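Local coordinates for xylose isomerase-like TIM barrel (Anabaena variabilis ATCC 29413, PDB 2QW5), which binds zinc and the sugar d-xylose in a TIM barrel and is probably a sugar or sugar-phosphate isomerase or epimerase, at residues 144-147 / 148-152. Sequence-based numbering, arbitrary orientation.
Sequences EPIW and SDELQ
Ile146 and Leu151 meet where an extended loop turns into the first turn of helix 148-176, the long helix after the fourth strand of the TIM barrel. Chi1 of -58° sets CG1 of Ile146 beside the backbone N and leaves CG2 anti to it, which lays this methyl against the helix, 3.6 Å from the backbone N of Leu151. Beta-branching puts the methyl directly on CB, short enough to rest there and on CG of Glu150; the side chain also packs on Thr140. The CB of Leu151 sits 3.4 Å from the carbonyl carbon of Trp147, and its CD2 lies obliquely to the indole, 4.2 Å from CE3; the forked leucine suits this buried, apolar spot. The side chain of Trp147 leaves the backbone pointing away from the helix; its broad indole also meets the ring of Phe137, planes at about 50°, and the residue packs on Asn291 of the second subunit. The carbonyl O of Trp147 accepts a nearly straight bond from Leu151 N (3.0 Å, 167° at the hydrogen), although the donor stands well above the carbonyl plane.

Glu150 supplies a water-mediated link. Its extended chain carries OE1 back beside the loop, where it accepts from two waters: one also donates to Pro145 O, the other takes the N-H of Trp147. A glutamate is long enough to reach them. Ser148 OG bonds Arg297 O and Asp149 OD1 accepts from the backbone N of Lys299, both of the second subunit. Apolar contacts, one main-chain bond and water bridges therefore tie loop to helix, while short polar side chains serve the subunit interface.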
ATOM      1  N   GLU A 144       6.809  -1.895  -9.036  1.00 25.71           N
ATOM      2  CA  GLU A 144       7.089  -3.277  -8.695  1.00 26.32           C
ATOM      3  C   GLU A 144       8.309  -3.301  -7.779  1.00 24.12           C
ATOM      4  O   GLU A 144       9.250  -2.541  -8.021  1.00 21.58           O
ATOM      5  CB  GLU A 144       7.309  -4.134  -9.938  1.00 29.24           C
ATOM      6  CG  GLU A 144       6.013  -4.327 -10.769  1.00 39.19           C
ATOM      7  CD  GLU A 144       4.836  -4.993  -9.995  1.00 52.81           C
ATOM      8  OE1 GLU A 144       5.093  -5.890  -9.143  1.00 51.26           O
ATOM      9  OE2 GLU A 144       3.664  -4.579 -10.239  1.00 57.88           O
ATOM     10  N   PRO A 145       8.282  -4.108  -6.690  1.00 24.92           N
ATOM     11  CA  PRO A 145       9.467  -4.220  -5.840  1.00 24.45           C
ATOM     12  C   PRO A 145      10.704  -4.810  -6.543  1.00 20.76           C
ATOM     13  O   PRO A 145      10.594  -5.555  -7.535  1.00 21.26           O
ATOM     14  CB  PRO A 145       9.004  -5.162  -4.710  1.00 25.65           C
ATOM     15  CG  PRO A 145       7.595  -4.925  -4.624  1.00 28.01           C
ATOM     16  CD  PRO A 145       7.171  -4.855  -6.078  1.00 26.85           C
ATOM     17  N   ILE A 146      11.852  -4.468  -5.995  1.00 17.13           N
ATOM     18  CA  ILE A 146      13.146  -4.956  -6.482  1.00 18.80           C
ATOM     19  C   ILE A 146      13.867  -5.609  -5.288  1.00 15.57           C
ATOM     20  O   ILE A 146      14.238  -4.928  -4.308  1.00 17.60           O
ATOM     21  CB  ILE A 146      14.028  -3.845  -7.100  1.00 15.59           C
ATOM     22  CG1 ILE A 146      13.304  -3.159  -8.279  1.00 18.74           C
ATOM     23  CG2 ILE A 146      15.362  -4.432  -7.579  1.00 16.53           C
ATOM     24  CD1 ILE A 146      13.884  -1.796  -8.692  1.00 18.21           C
ATOM     25  N   TRP A 147      14.085  -6.919  -5.405  1.00 14.02           N
ATOM     26  CA  TRP A 147      14.723  -7.724  -4.359  1.00 16.08           C
ATOM     27  C   TRP A 147      15.855  -8.618  -4.867  1.00 17.33           C
ATOM     28  O   TRP A 147      16.109  -8.691  -6.076  1.00 16.14           O
ATOM     29  CB  TRP A 147      13.632  -8.618  -3.726  1.00 18.62           C
ATOM     30  CG  TRP A 147      12.528  -7.912  -3.041  1.00 13.96           C
ATOM     31  CD1 TRP A 147      11.225  -7.854  -3.441  1.00 16.38           C
ATOM     32  CD2 TRP A 147      12.608  -7.174  -1.831  1.00 15.23           C
ATOM     33  NE1 TRP A 147      10.487  -7.105  -2.545  1.00 16.78           N
ATOM     34  CE2 TRP A 147      11.312  -6.697  -1.539  1.00 15.50           C
ATOM     35  CE3 TRP A 147      13.643  -6.881  -0.949  1.00 18.70           C
ATOM     36  CZ2 TRP A 147      11.042  -5.915  -0.405  1.00 14.12           C
ATOM     37  CZ3 TRP A 147      13.375  -6.146   0.174  1.00 15.75           C
ATOM     38  CH2 TRP A 147      12.083  -5.650   0.425  1.00 14.51           C
ATOM     39  N   SER A 148      16.504  -9.283  -3.907  1.00 17.40           N
ATOM     40  CA  SER A 148      17.484 -10.336  -4.106  1.00 16.87           C
ATOM     41  C   SER A 148      18.522  -9.982  -5.174  1.00 15.81           C
ATOM     42  O   SER A 148      19.090  -8.881  -5.129  1.00 18.41           O
ATOM     43  CB  SER A 148      16.748 -11.693  -4.339  1.00 15.29           C
ATOM     44  OG  SER A 148      17.662 -12.791  -4.488  1.00 22.40           O
ATOM     45  N   ASP A 149      18.758 -10.858  -6.142  1.00 18.05           N
ATOM     46  CA  ASP A 149      19.832 -10.624  -7.099  1.00 15.14           C
ATOM     47  C   ASP A 149      19.722  -9.313  -7.817  1.00 19.26           C
ATOM     48  O   ASP A 149      20.720  -8.589  -7.906  1.00 20.87           O
ATOM     49  CB  ASP A 149      19.969 -11.777  -8.094  1.00 18.45           C
ATOM     50  CG  ASP A 149      20.282 -13.092  -7.406  1.00 22.20           C
ATOM     51  OD1 ASP A 149      19.445 -13.557  -6.599  1.00 21.13           O
ATOM     52  OD2 ASP A 149      21.356 -13.664  -7.667  1.00 22.68           O
ATOM     53  N   GLU A 150      18.514  -9.001  -8.270  1.00 21.64           N
ATOM     54  CA  GLU A 150      18.239  -7.742  -8.968  1.00 23.74           C
ATOM     55  C   GLU A 150      18.542  -6.531  -8.053  1.00 19.16           C
ATOM     56  O   GLU A 150      19.167  -5.566  -8.473  1.00 17.52           O
ATOM     57  CB  GLU A 150      16.788  -7.714  -9.452  1.00 24.55           C
ATOM     58  CG  GLU A 150      16.506  -6.591 -10.438  1.00 33.85           C
ATOM     59  CD  GLU A 150      15.062  -6.488 -10.855  1.00 32.79           C
ATOM     60  OE1 GLU A 150      14.170  -7.149 -10.253  1.00 39.60           O
ATOM     61  OE2 GLU A 150      14.822  -5.686 -11.790  1.00 47.02           O
ATOM     62  N   LEU A 151      18.114  -6.590  -6.810  1.00 17.84           N
ATOM     63  CA  LEU A 151      18.421  -5.534  -5.851  1.00 14.68           C
ATOM     64  C   LEU A 151      19.934  -5.363  -5.655  1.00 16.55           C
ATOM     65  O   LEU A 151      20.430  -4.232  -5.632  1.00 17.11           O
ATOM     66  CB  LEU A 151      17.751  -5.778  -4.469  1.00 16.35           C
ATOM     67  CG  LEU A 151      18.068  -4.751  -3.405  1.00 16.99           C
ATOM     68  CD1 LEU A 151      17.672  -3.330  -3.870  1.00 20.00           C
ATOM     69  CD2 LEU A 151      17.338  -5.148  -2.095  1.00 16.21           C
ATOM     70  N   GLN A 152      20.659  -6.472  -5.539  1.00 16.87           N
ATOM     71  CA  GLN A 152      22.132  -6.420  -5.331  1.00 19.94           C
ATOM     72  C   GLN A 152      22.851  -5.776  -6.538  1.00 18.18           C
ATOM     73  O   GLN A 152      23.772  -5.012  -6.341  1.00 20.41           O
ATOM     74  CB  GLN A 152      22.710  -7.807  -4.950  1.00 20.26           C
ATOM     75  CG  GLN A 152      22.244  -8.293  -3.542  1.00 19.76           C
ATOM     76  CD  GLN A 152      22.637  -7.353  -2.406  1.00 17.01           C
ATOM     77  OE1 GLN A 152      23.710  -6.760  -2.442  1.00 18.83           O
ATOM     78  NE2 GLN A 152      21.755  -7.195  -1.385  1.00 11.41           N
TER
HETATM   79  O   HOH W   1      11.314  -5.861 -10.163  1.00 30.60           O
HETATM   80  O   HOH W   2      13.165  -8.337  -7.684  1.00 25.58           O